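Local coordinates for CHAD domain protein (Streptomyces chartreusis, PDB 6RN5) that probably binds polyphosphate and also carries copper ions, as an all-helical phosin built on the CHAD domain fold, at residues L239-I249 against E356-W366; P19-Y27 against Y289-P297. All coordinates share one frame; numbering follows the deposited sequence.

Contact 1: L239-I249 against E356-W366; sequences LTDAVAALPLI and EAARFAFQQAW. With SO4 (sulfate ion), chain H.
Val243 lays its CG1 methyl over one face of the Trp366 indole, 3.8 Å from the centroid of the five-membered ring, a CH-pi contact. CG1 is anti to the backbone N (chi1 168°), which leaves the other methyl, Val243 CG2, pointing at the edge of Phe362, 3.7 Å from Phe362 CZ. One valine thus serves two rings a helical turn apart. Thr240 comes in at about a right angle to Trp366, its CG2 in the indole plane at the CZ2 edge, while Leu239 CD2 reaches Trp366 CH2 at 3.7 Å. These contacts join the end of helix 229-244 to the C-terminal turns of helix 338-366 in the helical CHAD fold; the axes of the two short segments come no closer than 12.9 Å, a gap filled largely by the rings of Phe362 and Trp366. Past the helix, the chain of Leu246-Ile249 runs on beside helix 338-366, and the extended Gln363 grips its backbone with both ends of its amide: Gln363 OE1 accepts from Ile249 N at 2.8 Å and NE2 donates to Ile249 O at 3.2 Å, the second bond the straighter at 165°. Ile249 CD1 rests by Arg359 CB, but the arginine's guanidinium leads away. There NH1 bridges to Glu356 OE2 and to sulfate O3, NH2 takes sulfate O2, and Asp274 supplies a further salt bridge. His271, a copper ligand, also holds this sulfate, probably a crystallisation ion.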
loop_
_atom_site.group_PDB
_atom_site.type_symbol
_atom_site.label_atom_id
_atom_site.label_comp_id
_atom_site.label_asym_id
_atom_site.label_seq_id
_atom_site.Cartn_x
_atom_site.Cartn_y
_atom_site.Cartn_z
ATOM N N LEU A 239 22.465 -18.207 12.990
ATOM C CA LEU A 239 21.107 -17.812 12.586
ATOM C C LEU A 239 20.417 -16.942 13.694
ATOM O O LEU A 239 19.947 -15.831 13.461
ATOM C CB LEU A 239 20.289 -19.092 12.320
ATOM C CG LEU A 239 18.767 -18.895 12.178
ATOM C CD1 LEU A 239 18.510 -17.934 10.998
ATOM C CD2 LEU A 239 18.021 -20.213 11.968
ATOM N N THR A 240 20.353 -17.481 14.904
ATOM C CA THR A 240 19.655 -16.826 16.001
ATOM C C THR A 240 20.310 -15.464 16.343
ATOM O O THR A 240 19.605 -14.512 16.659
ATOM C CB THR A 240 19.585 -17.748 17.238
ATOM O OG1 THR A 240 20.905 -18.079 17.661
ATOM C CG2 THR A 240 18.872 -19.070 16.920
ATOM N N ASP A 241 21.637 -15.352 16.262
ATOM C CA ASP A 241 22.275 -14.055 16.501
ATOM C C ASP A 241 21.908 -13.053 15.402
ATOM O O ASP A 241 21.702 -11.875 15.691
ATOM C CB ASP A 241 23.780 -14.172 16.534
ATOM C CG ASP A 241 24.270 -15.024 17.688
ATOM O OD1 ASP A 241 23.516 -15.308 18.654
ATOM O OD2 ASP A 241 25.404 -15.487 17.585
ATOM N N ALA A 242 21.838 -13.519 14.153
ATOM C CA ALA A 242 21.441 -12.638 13.055
ATOM C C ALA A 242 20.001 -12.184 13.168
ATOM O O ALA A 242 19.693 -11.013 12.929
ATOM C CB ALA A 242 21.702 -13.289 11.694
ATOM N N VAL A 243 19.122 -13.101 13.546
ATOM C CA VAL A 243 17.760 -12.723 13.763
ATOM C C VAL A 243 17.639 -11.648 14.872
ATOM O O VAL A 243 16.962 -10.615 14.669
ATOM C CB VAL A 243 16.894 -13.935 14.088
ATOM C CG1 VAL A 243 15.521 -13.473 14.592
ATOM C CG2 VAL A 243 16.779 -14.836 12.835
ATOM N N ALA A 244 18.296 -11.882 16.017
ATOM C CA ALA A 244 18.356 -10.893 17.137
ATOM C C ALA A 244 18.767 -9.504 16.669
ATOM O O ALA A 244 18.284 -8.523 17.173
ATOM C CB ALA A 244 19.321 -11.361 18.243
ATOM N N ALA A 245 19.637 -9.442 15.683
ATOM C CA ALA A 245 20.084 -8.186 15.118
ATOM C C ALA A 245 19.112 -7.536 14.116
ATOM O O ALA A 245 19.355 -6.408 13.712
ATOM C CB ALA A 245 21.444 -8.371 14.474
ATOM N N LEU A 246 18.013 -8.194 13.726
ATOM C CA LEU A 246 16.993 -7.507 12.892
ATOM C C LEU A 246 16.048 -6.599 13.719
ATOM O O LEU A 246 15.652 -6.948 14.847
ATOM C CB LEU A 246 16.069 -8.505 12.189
ATOM C CG LEU A 246 16.659 -9.628 11.387
ATOM C CD1 LEU A 246 15.564 -10.610 10.968
ATOM C CD2 LEU A 246 17.396 -9.037 10.205
ATOM N N PRO A 247 15.576 -5.499 13.112
ATOM C CA PRO A 247 14.532 -4.616 13.726
ATOM C C PRO A 247 13.135 -5.260 13.949
ATOM O O PRO A 247 12.700 -6.058 13.135
ATOM C CB PRO A 247 14.404 -3.472 12.723
ATOM C CG PRO A 247 15.564 -3.601 11.767
ATOM C CD PRO A 247 16.027 -5.026 11.791
ATOM N N LEU A 248 12.443 -4.906 15.038
ATOM C CA LEU A 248 11.049 -5.355 15.296
ATOM C C LEU A 248 10.064 -4.745 14.252
ATOM O O LEU A 248 10.414 -3.795 13.558
ATOM C CB LEU A 248 10.643 -4.962 16.733
ATOM C CG LEU A 248 9.259 -5.297 17.341
ATOM C CD1 LEU A 248 9.302 -6.533 18.236
ATOM C CD2 LEU A 248 8.704 -4.116 18.137
ATOM N N ILE A 249 8.862 -5.310 14.118
ATOM C CA ILE A 249 7.779 -4.722 13.298
ATOM C C ILE A 249 6.430 -4.773 14.053
ATOM O O ILE A 249 6.164 -5.726 14.796
ATOM C CB ILE A 249 7.590 -5.454 11.933
ATOM C CG1 ILE A 249 8.895 -5.545 11.151
ATOM C CG2 ILE A 249 6.529 -4.777 11.073
ATOM C CD1 ILE A 249 9.533 -6.900 11.284
ATOM N N GLU A 356 7.389 -6.177 3.344
ATOM C CA GLU A 356 7.002 -5.881 4.715
ATOM C C GLU A 356 6.088 -6.937 5.334
ATOM O O GLU A 356 6.343 -7.398 6.429
ATOM C CB GLU A 356 6.339 -4.498 4.813
ATOM C CG GLU A 356 7.342 -3.351 5.029
ATOM C CD GLU A 356 8.080 -3.411 6.389
ATOM O OE1 GLU A 356 7.437 -3.516 7.465
ATOM O OE2 GLU A 356 9.329 -3.350 6.404
ATOM N N ALA A 357 5.055 -7.358 4.639
ATOM C CA ALA A 357 4.252 -8.445 5.190
ATOM C C ALA A 357 5.096 -9.691 5.414
ATOM O O ALA A 357 4.936 -10.401 6.416
ATOM C CB ALA A 357 3.047 -8.768 4.290
ATOM N N ALA A 358 6.005 -9.988 4.503
ATOM C CA ALA A 358 6.769 -11.173 4.715
ATOM C C ALA A 358 7.647 -11.034 5.985
ATOM O O ALA A 358 7.885 -12.033 6.700
ATOM C CB ALA A 358 7.597 -11.513 3.507
ATOM N N ARG A 359 8.114 -9.816 6.266
ATOM C CA ARG A 359 8.975 -9.624 7.423
ATOM C C ARG A 359 8.153 -9.824 8.698
ATOM O O ARG A 359 8.638 -10.367 9.694
ATOM C CB ARG A 359 9.576 -8.227 7.443
ATOM C CG ARG A 359 10.594 -7.930 6.385
ATOM C CD ARG A 359 11.179 -6.511 6.544
ATOM N NE ARG A 359 12.092 -6.271 5.420
ATOM C CZ ARG A 359 12.385 -5.080 4.902
ATOM N NH1 ARG A 359 11.877 -3.967 5.397
ATOM N NH2 ARG A 359 13.215 -5.013 3.877
ATOM N N PHE A 360 6.924 -9.316 8.682
ATOM C CA PHE A 360 6.009 -9.557 9.783
ATOM C C PHE A 360 5.670 -11.065 9.951
ATOM O O PHE A 360 5.701 -11.601 11.065
ATOM C CB PHE A 360 4.743 -8.712 9.586
ATOM C CG PHE A 360 3.754 -8.797 10.728
ATOM C CD1 PHE A 360 4.022 -8.172 11.940
ATOM C CD2 PHE A 360 2.544 -9.480 10.575
ATOM C CE1 PHE A 360 3.112 -8.235 12.994
ATOM C CE2 PHE A 360 1.635 -9.560 11.630
ATOM C CZ PHE A 360 1.924 -8.933 12.845
ATOM N N ALA A 361 5.359 -11.745 8.854
ATOM C CA ALA A 361 5.094 -13.168 8.917
ATOM C C ALA A 361 6.297 -13.936 9.512
ATOM O O ALA A 361 6.132 -14.807 10.381
ATOM C CB ALA A 361 4.703 -13.711 7.544
ATOM N N PHE A 362 7.506 -13.598 9.081
ATOM C CA PHE A 362 8.675 -14.274 9.603
ATOM C C PHE A 362 8.729 -14.064 11.109
ATOM O O PHE A 362 8.897 -15.009 11.877
ATOM C CB PHE A 362 9.967 -13.725 9.012
ATOM C CG PHE A 362 11.196 -14.194 9.733
ATOM C CD1 PHE A 362 11.782 -15.419 9.421
ATOM C CD2 PHE A 362 11.771 -13.416 10.754
ATOM C CE1 PHE A 362 12.909 -15.867 10.116
ATOM C CE2 PHE A 362 12.929 -13.843 11.421
ATOM C CZ PHE A 362 13.486 -15.069 11.117
ATOM N N GLN A 363 8.618 -12.807 11.511
ATOM C CA GLN A 363 8.636 -12.445 12.930
ATOM C C GLN A 363 7.621 -13.208 13.794
ATOM O O GLN A 363 7.967 -13.699 14.848
ATOM C CB GLN A 363 8.410 -10.954 13.093
ATOM C CG GLN A 363 8.836 -10.436 14.458
ATOM C CD GLN A 363 8.403 -8.998 14.676
ATOM O OE1 GLN A 363 9.215 -8.076 14.575
ATOM N NE2 GLN A 363 7.119 -8.799 14.946
ATOM N N GLN A 364 6.390 -13.338 13.333
ATOM C CA GLN A 364 5.375 -14.082 14.072
ATOM C C GLN A 364 5.714 -15.549 14.158
ATOM O O GLN A 364 5.511 -16.175 15.200
ATOM C CB GLN A 364 3.996 -13.939 13.416
ATOM C CG GLN A 364 3.549 -12.504 13.239
ATOM C CD GLN A 364 3.524 -11.767 14.534
ATOM O OE1 GLN A 364 4.361 -10.890 14.787
ATOM N NE2 GLN A 364 2.583 -12.138 15.393
ATOM N N ALA A 365 6.191 -16.105 13.053
ATOM C CA ALA A 365 6.598 -17.488 13.026
ATOM C C ALA A 365 7.815 -17.730 13.923
ATOM O O ALA A 365 7.904 -18.759 14.615
ATOM C CB ALA A 365 6.911 -17.913 11.613
ATOM N N TRP A 366 8.775 -16.806 13.895
ATOM C CA TRP A 366 10.021 -17.016 14.641
ATOM C C TRP A 366 9.754 -16.863 16.131
ATOM O O TRP A 366 10.240 -17.680 16.909
ATOM C CB TRP A 366 11.100 -16.047 14.216
ATOM C CG TRP A 366 12.352 -16.289 14.900
ATOM C CD1 TRP A 366 12.800 -15.661 16.010
ATOM C CD2 TRP A 366 13.332 -17.252 14.553
ATOM N NE1 TRP A 366 14.016 -16.148 16.367
ATOM C CE2 TRP A 366 14.377 -17.129 15.492
ATOM C CE3 TRP A 366 13.457 -18.183 13.511
ATOM C CZ2 TRP A 366 15.515 -17.898 15.443
ATOM C CZ3 TRP A 366 14.590 -18.973 13.469
ATOM C CH2 TRP A 366 15.619 -18.812 14.435
HETATM S S SO4 H . 13.948 -1.257 3.061
HETATM O O1 SO4 H . 15.187 -0.546 3.510
HETATM O O2 SO4 H . 14.416 -2.624 2.651
HETATM O O3 SO4 H . 12.998 -1.481 4.150
HETATM O O4 SO4 H . 13.244 -0.427 1.999
#

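Contact 2: P19-Y27 against Y289-P297; sequences PTGDTLAGY and YAREAVSGP. With SO4 (sulfate ion), chain G.
Tyr27 lies flat on the last turn of helix 274-295, with Ala293 CA over one face of its ring, 3.8 Å from the centroid, a CH-pi interaction. Ala293 CB adds a methyl contact to Tyr27 CD2 at 3.7 Å. Tyr27 CG stands anti to its own N (chi1 -177°), which carries the ring over Ala293 and lets Tyr27 OH donate to Glu292 OE1 at 2.6 Å, on the anti side and 31° out of the carboxylate plane; ring and carboxylate stand nearly perpendicular. Without the ring and hydroxyl, as with an alanine here, a gap would probably open over Ala293 and Glu292 OE1 would lose this donor. At the backbone end of Tyr27, Pro297 packs on Gly26, Pro297 CG to Gly26 C at 3.5 Å, where any side chain would collide with the proline. Thr23 CG2 presses on Gly296 CA at 3.5 Å; a CB on Gly296 would run into this methyl and into the carbonyl O of Ser295. Pro19 CG touches Val294 CG1. Further out, Thr20 and Thr23 close a capping box, and Arg68 of helix 56-75 holds the other oxygen of Glu292 in a salt bridge. Tyr289 OH bonds a sulfate, probably from the crystallisation liquor, that is also hydrogen-bonded by Arg64, Arg67, Arg68 and Arg288, a basic cluster consistent with the anion-binding surface of a CHAD domain, here beside the place where the short segments of the two helices cross at 111°.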
loop_
_atom_site.group_PDB
_atom_site.type_symbol
_atom_site.label_atom_id
_atom_site.label_comp_id
_atom_site.label_asym_id
_atom_site.label_seq_id
_atom_site.Cartn_x
_atom_site.Cartn_y
_atom_site.Cartn_z
ATOM N N PRO A 19 25.319 -38.584 16.424
ATOM C CA PRO A 19 25.950 -38.276 15.127
ATOM C C PRO A 19 27.448 -37.984 15.170
ATOM O O PRO A 19 27.906 -37.163 15.977
ATOM C CB PRO A 19 25.212 -37.016 14.698
ATOM C CG PRO A 19 24.800 -36.367 15.978
ATOM C CD PRO A 19 24.403 -37.506 16.861
ATOM N N THR A 20 28.192 -38.619 14.270
ATOM C CA THR A 20 29.632 -38.360 14.129
ATOM C C THR A 20 30.063 -38.059 12.673
ATOM O O THR A 20 29.221 -37.965 11.750
ATOM C CB THR A 20 30.438 -39.563 14.631
ATOM O OG1 THR A 20 30.156 -40.678 13.795
ATOM C CG2 THR A 20 30.051 -39.905 16.078
ATOM N N GLY A 21 31.375 -37.899 12.485
ATOM C CA GLY A 21 31.969 -37.866 11.151
ATOM C C GLY A 21 31.374 -38.874 10.176
ATOM O O GLY A 21 31.201 -38.591 8.983
ATOM N N ASP A 22 31.065 -40.064 10.658
ATOM C CA ASP A 22 30.571 -41.096 9.749
ATOM C C ASP A 22 29.158 -40.822 9.325
ATOM O O ASP A 22 28.784 -41.177 8.228
ATOM C CB ASP A 22 30.704 -42.478 10.374
ATOM C CG ASP A 22 32.163 -42.847 10.630
ATOM O OD1 ASP A 22 33.075 -42.242 10.004
ATOM O OD2 ASP A 22 32.399 -43.726 11.482
ATOM N N THR A 23 28.372 -40.201 10.206
ATOM C CA THR A 23 27.035 -39.744 9.864
ATOM C C THR A 23 27.135 -38.680 8.778
ATOM O O THR A 23 26.373 -38.704 7.811
ATOM C CB THR A 23 26.286 -39.148 11.073
ATOM O OG1 THR A 23 26.441 -40.010 12.189
ATOM C CG2 THR A 23 24.758 -38.985 10.800
ATOM N N LEU A 24 28.081 -37.765 8.960
ATOM C CA LEU A 24 28.339 -36.687 8.015
ATOM C C LEU A 24 28.712 -37.258 6.646
ATOM O O LEU A 24 28.229 -36.758 5.652
ATOM C CB LEU A 24 29.482 -35.800 8.509
ATOM C CG LEU A 24 30.116 -34.806 7.555
ATOM C CD1 LEU A 24 29.069 -33.817 7.078
ATOM C CD2 LEU A 24 31.256 -34.073 8.270
ATOM N N ALA A 25 29.602 -38.257 6.610
ATOM C CA ALA A 25 30.020 -38.899 5.376
ATOM C C ALA A 25 28.823 -39.552 4.694
ATOM O O ALA A 25 28.698 -39.473 3.469
ATOM C CB ALA A 25 31.080 -39.940 5.630
ATOM N N GLY A 26 27.976 -40.198 5.475
ATOM C CA GLY A 26 26.776 -40.878 4.923
ATOM C C GLY A 26 25.882 -39.844 4.250
ATOM O O GLY A 26 25.364 -40.083 3.166
ATOM N N TYR A 27 25.719 -38.678 4.871
ATOM C CA TYR A 27 24.864 -37.631 4.312
ATOM C C TYR A 27 25.436 -37.087 3.005
ATOM O O TYR A 27 24.686 -36.988 2.003
ATOM C CB TYR A 27 24.636 -36.510 5.316
ATOM C CG TYR A 27 23.700 -35.427 4.851
ATOM C CD1 TYR A 27 22.322 -35.663 4.699
ATOM C CD2 TYR A 27 24.197 -34.154 4.523
ATOM C CE1 TYR A 27 21.469 -34.635 4.250
ATOM C CE2 TYR A 27 23.359 -33.137 4.069
ATOM C CZ TYR A 27 22.004 -33.381 3.939
ATOM O OH TYR A 27 21.199 -32.342 3.523
ATOM N N TYR A 289 19.778 -27.604 6.777
ATOM C CA TYR A 289 20.560 -28.655 6.153
ATOM C C TYR A 289 21.527 -29.280 7.108
ATOM O O TYR A 289 21.909 -30.417 6.911
ATOM C CB TYR A 289 21.326 -28.109 4.941
ATOM C CG TYR A 289 20.470 -27.593 3.813
ATOM C CD1 TYR A 289 19.136 -27.980 3.668
ATOM C CD2 TYR A 289 21.020 -26.768 2.837
ATOM C CE1 TYR A 289 18.383 -27.540 2.594
ATOM C CE2 TYR A 289 20.274 -26.321 1.779
ATOM C CZ TYR A 289 18.955 -26.700 1.647
ATOM O OH TYR A 289 18.190 -26.216 0.566
ATOM N N ALA A 290 21.926 -28.528 8.133
ATOM C CA ALA A 290 22.731 -29.065 9.224
ATOM C C ALA A 290 21.914 -30.050 10.068
ATOM O O ALA A 290 22.411 -31.136 10.422
ATOM C CB ALA A 290 23.293 -27.916 10.096
ATOM N N ARG A 291 20.695 -29.660 10.437
ATOM C CA ARG A 291 19.758 -30.595 11.065
ATOM C C ARG A 291 19.636 -31.876 10.227
ATOM O O ARG A 291 19.647 -32.959 10.785
ATOM C CB ARG A 291 18.372 -29.960 11.272
ATOM C CG ARG A 291 18.361 -28.956 12.424
ATOM C CD ARG A 291 17.039 -28.190 12.572
ATOM N NE ARG A 291 15.982 -28.934 13.283
ATOM C CZ ARG A 291 14.869 -29.436 12.730
ATOM N NH1 ARG A 291 14.588 -29.301 11.427
ATOM N NH2 ARG A 291 14.011 -30.086 13.494
ATOM N N GLU A 292 19.507 -31.755 8.899
ATOM C CA GLU A 292 19.489 -32.945 8.012
ATOM C C GLU A 292 20.777 -33.789 8.158
ATOM O O GLU A 292 20.721 -35.003 8.292
ATOM C CB GLU A 292 19.347 -32.534 6.546
ATOM C CG GLU A 292 17.990 -31.959 6.169
ATOM C CD GLU A 292 17.763 -31.948 4.677
ATOM O OE1 GLU A 292 18.606 -32.475 3.901
ATOM O OE2 GLU A 292 16.712 -31.424 4.258
ATOM N N ALA A 293 21.940 -33.148 8.094
ATOM C CA ALA A 293 23.206 -33.866 8.155
ATOM C C ALA A 293 23.394 -34.693 9.438
ATOM O O ALA A 293 23.971 -35.807 9.441
ATOM C CB ALA A 293 24.351 -32.856 7.997
ATOM N N VAL A 294 22.906 -34.101 10.527
ATOM C CA VAL A 294 22.991 -34.617 11.884
ATOM C C VAL A 294 22.070 -35.802 12.058
ATOM O O VAL A 294 22.385 -36.709 12.788
ATOM C CB VAL A 294 22.646 -33.495 12.895
ATOM C CG1 VAL A 294 22.142 -34.031 14.200
ATOM C CG2 VAL A 294 23.894 -32.635 13.108
ATOM N N SER A 295 20.934 -35.765 11.392
ATOM C CA SER A 295 20.046 -36.900 11.302
ATOM C C SER A 295 20.648 -38.006 10.399
ATOM O O SER A 295 20.407 -39.187 10.600
ATOM C CB SER A 295 18.720 -36.408 10.735
ATOM O OG SER A 295 17.877 -37.498 10.497
ATOM N N GLY A 296 21.420 -37.590 9.391
ATOM C CA GLY A 296 22.162 -38.486 8.495
ATOM C C GLY A 296 21.418 -38.892 7.220
ATOM O O GLY A 296 20.331 -38.357 6.916
ATOM N N PRO A 297 22.001 -39.842 6.452
ATOM C CA PRO A 297 21.269 -40.411 5.316
ATOM C C PRO A 297 20.076 -41.277 5.806
ATOM O O PRO A 297 18.965 -41.182 5.268
ATOM C CB PRO A 297 22.326 -41.274 4.629
ATOM C CG PRO A 297 23.241 -41.693 5.720
ATOM C CD PRO A 297 23.306 -40.510 6.661
HETATM S S SO4 G . 14.751 -27.209 0.184
HETATM O O1 SO4 G . 15.662 -27.704 -0.829
HETATM O O2 SO4 G . 14.243 -28.392 0.919
HETATM O O3 SO4 G . 13.623 -26.488 -0.416
HETATM O O4 SO4 G . 15.496 -26.240 1.026
#

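In the fold
Contacts 1 and 2 lie about 28 Å apart between centres, about 8 Å at their nearest atoms, and do not touch. Along the chain their segments alternate: 19-27, 239-249, 289-297, 356-366. Contact 2 ties the first helix, 21-42, to the end of helix 274-295; contact 1 ties helix 229-244 to the last helix, 338-366. The two are linked through helices 229-244 and 274-295, which follow each other in the chain and pack together, Leu239 on Leu284 for one. Both ends of the modelled chain are thereby fastened to neighbouring helices of the all-helical fold. The arginine cluster beside contact 2 is consistent with polyanion binding, while the sulfate at contact 1 lies near the copper site.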